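Local coordinates for protein nitrite oxidoreductase subunit A (Kuenenia stuttgartiensis, PDB 7B04) that belongs to the molybdopterin oxidoreductase family and holds a molybdenum atom, two molecules of the pterin-guanylate cofactor MD1 and an iron/sulfur cluster, at residues Tyr98-Tyr102 against Ala799-Phe803; Met293-Arg297 against His318-Val323; Phe359-Thr363 against Leu544-Leu548; Arg446-Thr452 against Ser818-Pro824; Val552-Gly558 against His809-Val815. All blocks are in the same frame, centred on the assembly; numbering follows the deposited sequence.

Interaction 1: Tyr98-Tyr102 against Ala799-Phe803; sequences YSDLY and AMLLF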
# COMPACT_ATOMS: atom_id res chain seq x y z
N TYR B 98 -10.91 -20.82 -11.87
CA TYR B 98 -9.57 -21.37 -12.03
C TYR B 98 -9.59 -22.89 -11.83
O TYR B 98 -10.24 -23.39 -10.91
CB TYR B 98 -8.60 -20.73 -11.03
CG TYR B 98 -8.35 -19.25 -11.21
CD1 TYR B 98 -8.88 -18.55 -12.29
CD2 TYR B 98 -7.56 -18.55 -10.31
CE1 TYR B 98 -8.65 -17.20 -12.45
CE2 TYR B 98 -7.31 -17.20 -10.47
CZ TYR B 98 -7.86 -16.53 -11.54
OH TYR B 98 -7.62 -15.18 -11.69
N SER B 99 -8.87 -23.62 -12.69
CA SER B 99 -8.85 -25.08 -12.68
C SER B 99 -7.54 -25.57 -13.29
O SER B 99 -6.80 -24.78 -13.88
CB SER B 99 -10.08 -25.64 -13.40
OG SER B 99 -9.99 -25.39 -14.79
N ASP B 100 -7.30 -26.86 -13.16
CA ASP B 100 -6.08 -27.51 -13.69
C ASP B 100 -6.47 -28.51 -14.77
O ASP B 100 -7.64 -28.75 -14.97
CB ASP B 100 -5.28 -28.13 -12.56
CG ASP B 100 -6.01 -29.27 -11.89
OD1 ASP B 100 -5.98 -29.32 -10.69
OD2 ASP B 100 -6.54 -30.09 -12.59
N LEU B 101 -5.47 -29.23 -15.25
CA LEU B 101 -5.63 -30.26 -16.31
C LEU B 101 -6.59 -31.34 -15.82
O LEU B 101 -7.38 -31.80 -16.62
CB LEU B 101 -4.28 -30.94 -16.48
CG LEU B 101 -3.30 -30.30 -17.44
CD1 LEU B 101 -1.91 -30.75 -17.10
CD2 LEU B 101 -3.61 -30.68 -18.86
N TYR B 102 -6.46 -31.74 -14.57
CA TYR B 102 -7.26 -32.87 -14.04
C TYR B 102 -8.71 -32.47 -13.83
O TYR B 102 -9.50 -33.36 -13.55
CB TYR B 102 -6.61 -33.38 -12.76
CG TYR B 102 -5.24 -33.95 -12.98
CD1 TYR B 102 -5.07 -35.24 -13.42
CD2 TYR B 102 -4.12 -33.17 -12.80
CE1 TYR B 102 -3.81 -35.76 -13.63
CE2 TYR B 102 -2.86 -33.67 -13.01
CZ TYR B 102 -2.70 -34.97 -13.43
OH TYR B 102 -1.45 -35.45 -13.65
N ALA B 799 -4.53 -20.93 -15.40
CA ALA B 799 -4.59 -22.35 -15.11
C ALA B 799 -3.94 -22.54 -13.75
O ALA B 799 -3.45 -21.58 -13.14
CB ALA B 799 -3.92 -23.19 -16.19
N MET B 800 -3.92 -23.78 -13.26
CA MET B 800 -3.28 -24.09 -11.99
C MET B 800 -2.17 -25.09 -12.20
O MET B 800 -2.39 -26.17 -12.75
CB MET B 800 -4.30 -24.63 -10.97
CG MET B 800 -5.35 -23.62 -10.54
SD MET B 800 -6.18 -24.08 -9.00
CE MET B 800 -7.08 -25.53 -9.52
N LEU B 801 -0.96 -24.73 -11.77
CA LEU B 801 0.17 -25.65 -11.85
C LEU B 801 -0.05 -26.85 -10.93
O LEU B 801 -0.79 -26.79 -9.94
CB LEU B 801 1.48 -24.90 -11.56
CG LEU B 801 1.46 -23.91 -10.39
CD1 LEU B 801 1.36 -24.69 -9.15
CD2 LEU B 801 2.69 -23.02 -10.33
N LEU B 802 0.60 -27.96 -11.29
CA LEU B 802 0.34 -29.26 -10.67
C LEU B 802 1.37 -29.59 -9.58
O LEU B 802 2.49 -30.03 -9.89
CB LEU B 802 0.33 -30.34 -11.76
CG LEU B 802 -0.53 -29.93 -12.96
CD1 LEU B 802 -0.41 -30.93 -14.10
CD2 LEU B 802 -1.99 -29.74 -12.56
N PHE B 803 1.02 -29.30 -8.33
CA PHE B 803 1.65 -29.86 -7.13
C PHE B 803 0.87 -31.13 -6.75
O PHE B 803 -0.10 -31.51 -7.42
CB PHE B 803 1.64 -28.87 -5.96
CG PHE B 803 2.36 -27.59 -6.24
CD1 PHE B 803 3.69 -27.57 -6.63
CD2 PHE B 803 1.70 -26.39 -6.07
CE1 PHE B 803 4.32 -26.38 -6.88
CE2 PHE B 803 2.33 -25.20 -6.30
CZ PHE B 803 3.64 -25.19 -6.71
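Asp100 and Met800 bring the two backbones to 4.7 Å, CA to CA, where the loop 98-102 runs at 44° to 799-802, which continues the outer strand of a three-stranded antiparallel sheet (707-709, 716-720 and 798-800). The loop does not properly extend this sheet: Met800 N gives Ser99 O one bond, weak because its angle at hydrogen is 122°. Ala799 approaches the same carbonyl with its backbone CA, adding a CA-H...O contact, while the flexible Met800 chain fills the space beside the loop. Bent at chi3 (-67°), Met800 curls so that CE lies 3.6 Å from Ser99 CA, and its CB lies 4.0 Å from Asp100 CB, the two side chains crossing at a slant.

Farther on, the two branches of Leu802 divide the work. CD2 rests 3.7 Å from CB of Asp100, using the apolar part of an acid whose OD2 accepts a hydrogen bond from the backbone N of Asn104 and so fastens the next turn of the loop. CD1 goes between two neighbours, Leu101 and Tyr102, and the leucine pair crosses at about a right angle. Tyr102 OH is hydrogen-bonded to His406 of the subunit B chain, which ties this edge to the partner subunit. At the other end Tyr98, about 10 Å from the iron/sulfur cluster, anchors its OH on Asp94. Tyr102 CE2 lies 3.8 Å from Leu802 CD1, an oblique approach to the ring.

Interaction 2: Met293-Arg297 against His318-Val323; sequences MNDVR and HWVTEV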
# COMPACT_ATOMS: atom_id res chain seq x y z
N MET B 293 -1.55 -19.84 0.50
CA MET B 293 -2.06 -19.21 1.72
C MET B 293 -3.52 -19.52 2.01
O MET B 293 -4.00 -19.11 3.07
CB MET B 293 -1.81 -17.70 1.68
CG MET B 293 -0.41 -17.36 1.20
SD MET B 293 -0.00 -15.61 1.30
CE MET B 293 -0.29 -15.30 3.04
N ASN B 294 -4.27 -20.15 1.12
CA ASN B 294 -5.57 -20.64 1.59
C ASN B 294 -5.39 -21.69 2.68
O ASN B 294 -6.28 -21.88 3.52
CB ASN B 294 -6.42 -21.16 0.43
CG ASN B 294 -5.76 -22.28 -0.34
OD1 ASN B 294 -4.62 -22.65 -0.06
ND2 ASN B 294 -6.47 -22.83 -1.31
N ASP B 295 -4.23 -22.36 2.70
CA ASP B 295 -3.95 -23.39 3.71
C ASP B 295 -3.81 -22.79 5.11
O ASP B 295 -4.19 -23.44 6.09
CB ASP B 295 -2.67 -24.13 3.31
CG ASP B 295 -2.37 -25.36 4.17
OD1 ASP B 295 -2.83 -25.46 5.32
OD2 ASP B 295 -1.63 -26.24 3.68
N VAL B 296 -3.32 -21.55 5.23
CA VAL B 296 -3.16 -20.98 6.57
C VAL B 296 -4.51 -20.88 7.28
O VAL B 296 -4.57 -21.00 8.51
CB VAL B 296 -2.41 -19.63 6.54
CG1 VAL B 296 -3.05 -18.63 5.65
CG2 VAL B 296 -2.30 -19.06 7.91
N ARG B 297 -5.60 -20.71 6.53
CA ARG B 297 -6.90 -20.64 7.19
C ARG B 297 -7.31 -21.99 7.78
O ARG B 297 -8.33 -22.06 8.49
CB ARG B 297 -7.98 -20.14 6.22
CG ARG B 297 -9.24 -19.60 6.90
CD ARG B 297 -10.19 -18.91 5.93
NE ARG B 297 -10.95 -19.84 5.11
CZ ARG B 297 -11.84 -19.47 4.19
NH1 ARG B 297 -12.49 -20.38 3.48
NH2 ARG B 297 -12.08 -18.18 3.98
N HIS B 318 -6.75 -12.07 4.18
CA HIS B 318 -8.03 -12.52 4.71
C HIS B 318 -7.98 -13.98 5.15
O HIS B 318 -8.78 -14.39 5.99
CB HIS B 318 -9.13 -12.31 3.67
CG HIS B 318 -9.15 -13.36 2.60
ND1 HIS B 318 -9.86 -14.53 2.71
CD2 HIS B 318 -8.55 -13.40 1.39
CE1 HIS B 318 -9.69 -15.26 1.62
NE2 HIS B 318 -8.90 -14.59 0.80
N TRP B 319 -7.05 -14.76 4.60
CA TRP B 319 -6.87 -16.13 5.07
C TRP B 319 -6.39 -16.19 6.52
O TRP B 319 -6.64 -17.18 7.21
CB TRP B 319 -5.89 -16.86 4.15
CG TRP B 319 -6.34 -16.94 2.72
CD1 TRP B 319 -5.80 -16.29 1.65
CD2 TRP B 319 -7.42 -17.73 2.20
NE1 TRP B 319 -6.47 -16.61 0.50
CE2 TRP B 319 -7.47 -17.50 0.81
CE3 TRP B 319 -8.34 -18.60 2.77
CZ2 TRP B 319 -8.41 -18.11 -0.01
CZ3 TRP B 319 -9.28 -19.21 1.96
CH2 TRP B 319 -9.31 -18.96 0.58
N VAL B 320 -5.69 -15.16 7.00
CA VAL B 320 -5.25 -15.14 8.39
C VAL B 320 -6.25 -14.41 9.29
O VAL B 320 -6.54 -14.87 10.39
CB VAL B 320 -3.82 -14.56 8.55
CG1 VAL B 320 -3.75 -13.10 8.22
CG2 VAL B 320 -3.38 -14.73 9.97
N THR B 321 -6.76 -13.25 8.85
CA THR B 321 -7.71 -12.50 9.67
C THR B 321 -8.92 -13.35 10.04
O THR B 321 -9.53 -13.12 11.09
CB THR B 321 -8.16 -11.24 8.93
OG1 THR B 321 -8.85 -11.60 7.73
CG2 THR B 321 -6.97 -10.36 8.58
N GLU B 322 -9.27 -14.31 9.20
CA GLU B 322 -10.45 -15.14 9.40
C GLU B 322 -10.16 -16.36 10.27
O GLU B 322 -11.05 -17.19 10.46
CB GLU B 322 -11.02 -15.57 8.04
CG GLU B 322 -11.61 -14.41 7.25
CD GLU B 322 -11.86 -14.75 5.79
OE1 GLU B 322 -11.53 -15.88 5.38
OE2 GLU B 322 -12.37 -13.88 5.06
N VAL B 323 -8.94 -16.48 10.79
CA VAL B 323 -8.64 -17.58 11.71
C VAL B 323 -9.26 -17.30 13.08
O VAL B 323 -9.63 -18.24 13.80
CB VAL B 323 -7.12 -17.78 11.81
CG1 VAL B 323 -6.76 -18.79 12.89
CG2 VAL B 323 -6.56 -18.22 10.47
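The indole of Trp319 is sandwiched: Asn294 CA lies 3.5 Å above one face, with the carbonyl carbon of Met293 nearer its rim, and His318 CE1 lies over the opposite face. Asn294 CB also stands over the six-membered ring, a CH-pi contact almost straight above it. Broad and flat, tryptophan can receive backbone on one side and a ring on the other.

CZ3 of Trp319 sits 3.4 Å over the centre of the Arg297 guanidinium, although the two planes are inclined by 57°. At the guanidinium edge, Arg297 NH2 forms a salt bridge to Glu322 OE1 (2.7 Å), with the carboxylate oxygen only 11° out of plane. The bend at chi3 (77°) turns the arginine back across the tryptophan to reach it.

Helix 314-321 belongs to the crossover between parallel strands 301-304 and 329-332; Val296 and Val320 both pack on Leu302 of the former strand, while Val395 of the subunit B chain lies against Arg297.

Interaction 3: Phe359-Thr363 against Leu544-Leu548; sequences FLGIT and LPVML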
# COMPACT_ATOMS: atom_id res chain seq x y z
N PHE B 359 12.42 -18.98 21.24
CA PHE B 359 11.98 -20.31 20.84
C PHE B 359 12.83 -21.41 21.47
O PHE B 359 12.36 -22.55 21.59
CB PHE B 359 11.97 -20.44 19.32
CG PHE B 359 10.85 -19.69 18.67
CD1 PHE B 359 9.61 -20.27 18.51
CD2 PHE B 359 11.03 -18.38 18.24
CE1 PHE B 359 8.57 -19.58 17.91
CE2 PHE B 359 9.99 -17.68 17.64
CZ PHE B 359 8.76 -18.29 17.48
N LEU B 360 14.07 -21.10 21.86
CA LEU B 360 14.85 -22.05 22.65
C LEU B 360 14.24 -22.20 24.04
O LEU B 360 14.18 -23.32 24.57
CB LEU B 360 16.30 -21.59 22.75
CG LEU B 360 17.18 -21.74 21.50
CD1 LEU B 360 18.52 -21.05 21.70
CD2 LEU B 360 17.38 -23.21 21.16
N GLY B 361 13.80 -21.10 24.64
CA GLY B 361 13.11 -21.19 25.92
C GLY B 361 11.82 -21.97 25.83
O GLY B 361 11.46 -22.71 26.75
N ILE B 362 11.09 -21.81 24.73
CA ILE B 362 9.85 -22.57 24.54
C ILE B 362 10.16 -24.04 24.29
O ILE B 362 9.43 -24.93 24.75
CB ILE B 362 9.01 -21.95 23.41
CG1 ILE B 362 8.60 -20.52 23.77
CG2 ILE B 362 7.79 -22.80 23.12
CD1 ILE B 362 7.97 -19.76 22.63
N THR B 363 11.24 -24.31 23.56
CA THR B 363 11.66 -25.69 23.35
C THR B 363 12.02 -26.36 24.68
O THR B 363 11.71 -27.53 24.90
CB THR B 363 12.86 -25.75 22.40
OG1 THR B 363 12.51 -25.11 21.16
CG2 THR B 363 13.26 -27.19 22.12
N LEU B 544 12.16 -25.81 15.98
CA LEU B 544 12.26 -26.60 17.21
C LEU B 544 10.92 -26.86 17.87
O LEU B 544 10.62 -28.03 18.15
CB LEU B 544 13.24 -25.91 18.17
CG LEU B 544 14.72 -25.99 17.81
CD1 LEU B 544 15.53 -25.10 18.73
CD2 LEU B 544 15.21 -27.43 17.90
N PRO B 545 10.07 -25.86 18.14
CA PRO B 545 8.77 -26.18 18.77
C PRO B 545 7.83 -26.94 17.85
O PRO B 545 6.94 -27.64 18.34
CB PRO B 545 8.20 -24.81 19.13
CG PRO B 545 8.82 -23.88 18.16
CD PRO B 545 10.20 -24.41 17.90
N VAL B 546 8.02 -26.84 16.53
CA VAL B 546 7.12 -27.50 15.59
C VAL B 546 7.61 -28.90 15.19
O VAL B 546 6.80 -29.72 14.76
CB VAL B 546 6.93 -26.62 14.34
CG1 VAL B 546 8.09 -26.75 13.38
CG2 VAL B 546 5.63 -26.94 13.65
N MET B 547 8.91 -29.18 15.34
CA MET B 547 9.39 -30.54 15.12
C MET B 547 8.92 -31.48 16.22
O MET B 547 8.61 -32.65 15.97
CB MET B 547 10.92 -30.56 15.06
CG MET B 547 11.52 -29.97 13.80
SD MET B 547 13.30 -30.25 13.73
CE MET B 547 13.88 -29.06 14.93
N LEU B 548 8.85 -30.97 17.46
CA LEU B 548 8.51 -31.80 18.60
C LEU B 548 7.01 -32.05 18.72
O LEU B 548 6.60 -33.08 19.25
CB LEU B 548 9.04 -31.15 19.88
CG LEU B 548 10.56 -30.98 19.89
CD1 LEU B 548 11.02 -30.16 21.09
CD2 LEU B 548 11.25 -32.33 19.86
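Thr363 and Leu544 meet at about a right angle, with the threonine OG1 3.2 Å from the leucine CB. Around this pair, helices 359-363 and 544-548 run in nearly the same direction, 28° apart with axes 9.5 Å from each other. Thr363 can face an apolar neighbour because its hydroxyl is turned back to its own helix: with OG1 beside the backbone N (chi1 -57°), it donates to Phe359 O, 2.6 Å away. That carbonyl also takes the helical bond from Thr363 N, and the two donors come from opposite faces of its plane. The methyl CG2 is left to meet Leu548 CD1 at 3.9 Å, again crosswise.

Phe359 presents the edge of its ring, CD1, to Pro545, whose compact, NH-less ring offers an apolar CG at 3.7 Å. The backbones are closest at Thr363 and Pro545, 5.4 Å from CA to CA. Leu360 starts out away from the contact, but its CD2 methyl returns to lie 3.6 Å from Leu544 CD1, the two chains passing at a slant.

Phe359, about 7 Å from a bound MD1, and Pro545 both rest on Ile523. Both helices thus pack on strand 521-525 of the five-stranded parallel sheet, as in a Rossmann-like alpha/beta domain.

Interaction 4: Arg446-Thr452 against Ser818-Pro824; sequences RDDVGET and SLPFYTP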
# COMPACT_ATOMS: atom_id res chain seq x y z
N ARG B 446 19.37 -42.84 5.16
CA ARG B 446 18.65 -41.58 4.88
C ARG B 446 17.20 -41.89 4.56
O ARG B 446 16.33 -41.17 5.00
CB ARG B 446 19.20 -41.03 3.57
CG ARG B 446 19.19 -39.52 3.45
CD ARG B 446 19.80 -39.22 2.11
NE ARG B 446 18.90 -38.40 1.35
CZ ARG B 446 18.43 -37.23 1.76
NH1 ARG B 446 18.51 -36.89 3.03
NH2 ARG B 446 17.91 -36.41 0.88
N ASP B 447 16.98 -42.94 3.77
CA ASP B 447 15.65 -43.42 3.35
C ASP B 447 14.90 -44.04 4.51
O ASP B 447 13.70 -44.04 4.47
CB ASP B 447 15.76 -44.40 2.19
CG ASP B 447 16.24 -43.73 0.94
OD1 ASP B 447 16.30 -42.52 0.92
OD2 ASP B 447 16.55 -44.45 -0.00
N ASP B 448 15.58 -44.52 5.55
CA ASP B 448 14.91 -45.17 6.70
C ASP B 448 14.36 -44.10 7.62
O ASP B 448 14.93 -43.85 8.67
CB ASP B 448 15.88 -46.03 7.51
CG ASP B 448 16.42 -47.20 6.74
OD1 ASP B 448 16.01 -47.39 5.60
OD2 ASP B 448 17.22 -47.92 7.30
N VAL B 449 13.24 -43.53 7.22
CA VAL B 449 12.61 -42.41 7.94
C VAL B 449 11.12 -42.69 7.96
O VAL B 449 10.62 -43.38 7.11
CB VAL B 449 12.89 -41.08 7.22
CG1 VAL B 449 12.02 -40.92 6.00
CG2 VAL B 449 12.74 -39.91 8.15
N GLY B 450 10.48 -42.14 8.96
CA GLY B 450 9.05 -42.30 9.18
C GLY B 450 8.71 -43.73 9.53
O GLY B 450 9.35 -44.37 10.37
N GLU B 451 7.67 -44.24 8.86
CA GLU B 451 7.17 -45.58 9.09
C GLU B 451 8.07 -46.66 8.51
O GLU B 451 7.77 -47.85 8.69
CB GLU B 451 5.77 -45.70 8.49
CG GLU B 451 4.65 -45.17 9.36
CD GLU B 451 4.03 -46.24 10.23
OE1 GLU B 451 3.89 -47.38 9.74
OE2 GLU B 451 3.69 -45.95 11.39
N THR B 452 9.15 -46.28 7.82
CA THR B 452 10.12 -47.26 7.33
C THR B 452 10.84 -47.96 8.48
O THR B 452 11.23 -49.12 8.34
CB THR B 452 11.12 -46.58 6.40
OG1 THR B 452 10.41 -45.91 5.34
CG2 THR B 452 12.07 -47.60 5.79
N SER B 818 6.06 -41.29 4.16
CA SER B 818 7.32 -41.70 4.76
C SER B 818 8.48 -41.60 3.76
O SER B 818 9.19 -42.56 3.47
CB SER B 818 7.22 -43.11 5.35
OG SER B 818 6.29 -43.14 6.42
N LEU B 819 8.65 -40.39 3.22
CA LEU B 819 9.72 -40.03 2.30
C LEU B 819 10.75 -39.14 3.00
O LEU B 819 10.40 -38.38 3.91
CB LEU B 819 9.17 -39.30 1.07
CG LEU B 819 8.78 -40.19 -0.12
CD1 LEU B 819 7.68 -41.17 0.25
CD2 LEU B 819 8.35 -39.34 -1.31
N PRO B 820 12.02 -39.24 2.63
CA PRO B 820 13.05 -38.46 3.32
C PRO B 820 13.07 -37.00 2.91
O PRO B 820 12.66 -36.62 1.81
CB PRO B 820 14.35 -39.15 2.89
CG PRO B 820 14.04 -39.70 1.54
CD PRO B 820 12.59 -40.11 1.59
N PHE B 821 13.54 -36.16 3.84
CA PHE B 821 13.76 -34.75 3.57
C PHE B 821 15.04 -34.57 2.77
O PHE B 821 15.72 -35.53 2.40
CB PHE B 821 13.81 -33.96 4.88
CG PHE B 821 12.53 -33.98 5.66
CD1 PHE B 821 11.50 -33.10 5.35
CD2 PHE B 821 12.34 -34.87 6.70
CE1 PHE B 821 10.32 -33.11 6.07
CE2 PHE B 821 11.16 -34.89 7.42
CZ PHE B 821 10.15 -34.00 7.10
N TYR B 822 15.39 -33.32 2.48
CA TYR B 822 16.55 -33.00 1.64
C TYR B 822 17.75 -32.57 2.47
O TYR B 822 18.51 -31.67 2.09
CB TYR B 822 16.18 -31.93 0.62
CG TYR B 822 14.98 -32.28 -0.23
CD1 TYR B 822 15.10 -33.14 -1.31
CD2 TYR B 822 13.73 -31.76 0.06
CE1 TYR B 822 14.01 -33.47 -2.09
CE2 TYR B 822 12.62 -32.09 -0.71
CZ TYR B 822 12.77 -32.94 -1.79
OH TYR B 822 11.68 -33.26 -2.56
N THR B 823 17.95 -33.21 3.62
CA THR B 823 19.09 -33.01 4.50
C THR B 823 20.10 -34.13 4.32
O THR B 823 19.85 -35.11 3.62
CB THR B 823 18.61 -32.96 5.96
OG1 THR B 823 17.83 -34.13 6.24
CG2 THR B 823 17.78 -31.73 6.19
N PRO B 824 21.29 -34.00 4.92
CA PRO B 824 22.19 -35.16 4.97
C PRO B 824 21.58 -36.37 5.66
O PRO B 824 21.88 -37.51 5.27
CB PRO B 824 23.40 -34.62 5.75
CG PRO B 824 23.42 -33.18 5.43
CD PRO B 824 21.98 -32.76 5.33
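A bend at chi3 turns the Arg446 guanidinium to the chain 818-824, while chi1 of Ser818 (-64°) sets its OG beside its own backbone N and toward Glu451. At the arginine end, NH2 lies 2.8 Å from Phe821 O, at best a weak bond with an angle at hydrogen of 117°, and the guanidinium is doubtfully placed; a long chain suits reaching past Pro820 to a backbone carbonyl. At the other end the bond is firmer: Glu451 N donates to Ser818 OG at 3.0 Å and 160°.

Between them Pro820 packs its CB on Arg446 O (3.5 Å), and Val449 CG1 lies against Leu819 O and Pro820. Pro820 O accepts a hydrogen bond from Gln418.

Ser818 leaves helix 812-816 with positive phi. It meets the type II' turn Val449-Thr452, where Gly450 suits the second position, which needs positive phi. Thr452 OG1 bonds Val449 O across that turn and opens helix 452-455. The motif is thus a II' turn leading into one helix, docked on the residue just after another.

Interaction 5: Val552-Gly558 against His809-Val815; sequences VGYFGSG and HPFWEQV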
# COMPACT_ATOMS: atom_id res chain seq x y z
N VAL B 552 4.56 -30.51 11.12
CA VAL B 552 5.19 -30.26 9.83
C VAL B 552 4.68 -31.31 8.84
O VAL B 552 4.72 -32.51 9.13
CB VAL B 552 6.73 -30.30 9.91
CG1 VAL B 552 7.35 -30.28 8.52
CG2 VAL B 552 7.24 -29.13 10.74
N GLY B 553 4.20 -30.85 7.69
CA GLY B 553 3.69 -31.72 6.66
C GLY B 553 2.18 -31.92 6.67
O GLY B 553 1.66 -32.61 5.78
N TYR B 554 1.47 -31.35 7.64
CA TYR B 554 0.03 -31.48 7.74
C TYR B 554 -0.63 -30.14 7.45
O TYR B 554 -0.09 -29.08 7.79
CB TYR B 554 -0.38 -31.97 9.13
CG TYR B 554 0.30 -33.24 9.57
CD1 TYR B 554 -0.16 -34.48 9.13
CD2 TYR B 554 1.39 -33.21 10.42
CE1 TYR B 554 0.46 -35.65 9.53
CE2 TYR B 554 2.02 -34.38 10.83
CZ TYR B 554 1.55 -35.59 10.38
OH TYR B 554 2.16 -36.75 10.78
N PHE B 555 -1.81 -30.19 6.83
CA PHE B 555 -2.51 -28.98 6.43
C PHE B 555 -2.75 -28.07 7.62
O PHE B 555 -3.21 -28.51 8.68
CB PHE B 555 -3.83 -29.34 5.76
CG PHE B 555 -3.67 -30.05 4.44
CD1 PHE B 555 -3.34 -29.35 3.30
CD2 PHE B 555 -3.85 -31.42 4.35
CE1 PHE B 555 -3.19 -30.00 2.08
CE2 PHE B 555 -3.71 -32.08 3.14
CZ PHE B 555 -3.38 -31.36 2.01
N GLY B 556 -2.44 -26.78 7.45
CA GLY B 556 -2.57 -25.80 8.50
C GLY B 556 -1.40 -25.71 9.45
O GLY B 556 -1.45 -24.92 10.40
N SER B 557 -0.35 -26.49 9.23
CA SER B 557 0.79 -26.59 10.12
C SER B 557 2.05 -26.10 9.41
O SER B 557 1.99 -25.55 8.30
CB SER B 557 0.94 -28.02 10.63
OG SER B 557 1.35 -28.89 9.60
N GLY B 558 3.18 -26.26 10.06
CA GLY B 558 4.48 -26.00 9.47
C GLY B 558 5.13 -24.75 10.03
O GLY B 558 4.55 -23.99 10.80
N HIS B 809 1.28 -27.81 0.47
CA HIS B 809 1.90 -27.80 1.77
C HIS B 809 3.24 -28.52 1.67
O HIS B 809 3.27 -29.69 1.25
CB HIS B 809 0.99 -28.48 2.79
CG HIS B 809 1.38 -28.22 4.20
ND1 HIS B 809 1.91 -27.02 4.62
CD2 HIS B 809 1.32 -29.02 5.29
CE1 HIS B 809 2.16 -27.09 5.91
NE2 HIS B 809 1.81 -28.29 6.35
N PRO B 810 4.35 -27.89 2.05
CA PRO B 810 5.65 -28.55 1.91
C PRO B 810 5.77 -29.74 2.86
O PRO B 810 5.28 -29.70 3.99
CB PRO B 810 6.65 -27.45 2.26
CG PRO B 810 5.88 -26.50 3.12
CD PRO B 810 4.47 -26.53 2.61
N PHE B 811 6.41 -30.80 2.36
CA PHE B 811 6.70 -32.02 3.11
C PHE B 811 5.45 -32.83 3.42
O PHE B 811 5.48 -33.70 4.30
CB PHE B 811 7.46 -31.73 4.41
CG PHE B 811 8.54 -30.71 4.26
CD1 PHE B 811 9.58 -30.91 3.37
CD2 PHE B 811 8.53 -29.55 5.02
CE1 PHE B 811 10.58 -29.97 3.23
CE2 PHE B 811 9.52 -28.61 4.89
CZ PHE B 811 10.55 -28.82 3.99
N TRP B 812 4.35 -32.58 2.71
CA TRP B 812 3.16 -33.40 2.90
C TRP B 812 3.42 -34.85 2.51
O TRP B 812 3.10 -35.77 3.28
CB TRP B 812 2.00 -32.83 2.08
CG TRP B 812 0.75 -33.64 2.18
CD1 TRP B 812 -0.22 -33.54 3.13
CD2 TRP B 812 0.35 -34.70 1.30
NE1 TRP B 812 -1.21 -34.46 2.90
CE2 TRP B 812 -0.88 -35.19 1.78
CE3 TRP B 812 0.90 -35.28 0.16
CZ2 TRP B 812 -1.57 -36.23 1.16
CZ3 TRP B 812 0.23 -36.31 -0.46
CH2 TRP B 812 -1.00 -36.78 0.04
N GLU B 813 4.01 -35.07 1.33
CA GLU B 813 4.35 -36.42 0.90
C GLU B 813 5.45 -37.06 1.74
O GLU B 813 5.63 -38.28 1.67
CB GLU B 813 4.76 -36.42 -0.58
CG GLU B 813 6.03 -35.66 -0.87
CD GLU B 813 5.77 -34.20 -1.17
OE1 GLU B 813 4.70 -33.69 -0.78
OE2 GLU B 813 6.64 -33.56 -1.79
N GLN B 814 6.17 -36.27 2.54
CA GLN B 814 7.27 -36.81 3.32
C GLN B 814 6.80 -37.37 4.65
O GLN B 814 7.41 -38.31 5.17
CB GLN B 814 8.33 -35.73 3.57
CG GLN B 814 9.51 -35.76 2.60
CD GLN B 814 9.28 -34.91 1.36
OE1 GLN B 814 8.37 -34.09 1.32
NE2 GLN B 814 10.12 -35.11 0.35
N VAL B 815 5.73 -36.81 5.21
CA VAL B 815 5.17 -37.32 6.46
C VAL B 815 4.09 -38.36 6.19
O VAL B 815 3.98 -39.35 6.92
CB VAL B 815 4.64 -36.16 7.32
CG1 VAL B 815 5.79 -35.27 7.77
CG2 VAL B 815 3.60 -35.35 6.56
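Two type II beta turns meet here: Tyr554-Ser557, on the way into strand 558-561, and His809-Trp812, which leads into helix 812-816 with Phe811 at the N-cap position. Gly556 and Phe811 occupy the third positions, which need positive phi; glycine accepts that readily.

At the centre Gly553 lies under the helix start, its CA 4.2 Å from Trp812 CA. Glycine suits this place: at phi 96° a CB would jam against the preceding carbonyl, and would also clash with Phe811 O and Val815 CG2. Gly553 O receives a CA-H...O contact from Trp812 CA (3.3 Å). The branches of Val815 meet successive carbonyls, CG1 at Val552 O and CG2 at Gly553 O, and CG2 also stands over one face of the Tyr554 ring, toward its rim. Val552 CG1 touches Phe811 CD2 at 3.8 Å. Phe555 and the five-membered ring of Trp812 meet obliquely, centroids 5.0 Å apart and planes at 47°.

With its CG opposite the backbone N (chi1 -166°), His809 points its ring into the first turn, where NE2 lies 3.3 Å from Ser557 OG; some of its approaches to the carbonyls there are too short to be trusted. Subunit B adds Ser409, bonded to Phe811 N. Van der Waals packing of Val815, Trp812 and Phe555 and a CA-H...O contact thus join the two turns.

In the fold
Interaction 5 is the hub: its centre lies about 14, 16 and 17 Å from those of interactions 4, 2 and 3, and it touches all three. Asp295 OD1 probably bonds Gly556 N, Leu819 N probably bonds Gln814 O, and Val546 packs on Val552. Interaction 1 stands apart, its nearest atoms about 7 Å from interaction 5. Three contacts, closing in series along the chain, lie beside the five-stranded parallel sheet: interaction 2 with helix 314-321 between strands 301-304 and 329-332, interaction 3 on strand 521-525, and interaction 5 where 552-558 leads into strand 558-561. Interaction 1, like interactions 4 and 5, packs residues 799-824 against much earlier segments, with subunit B alongside part of them.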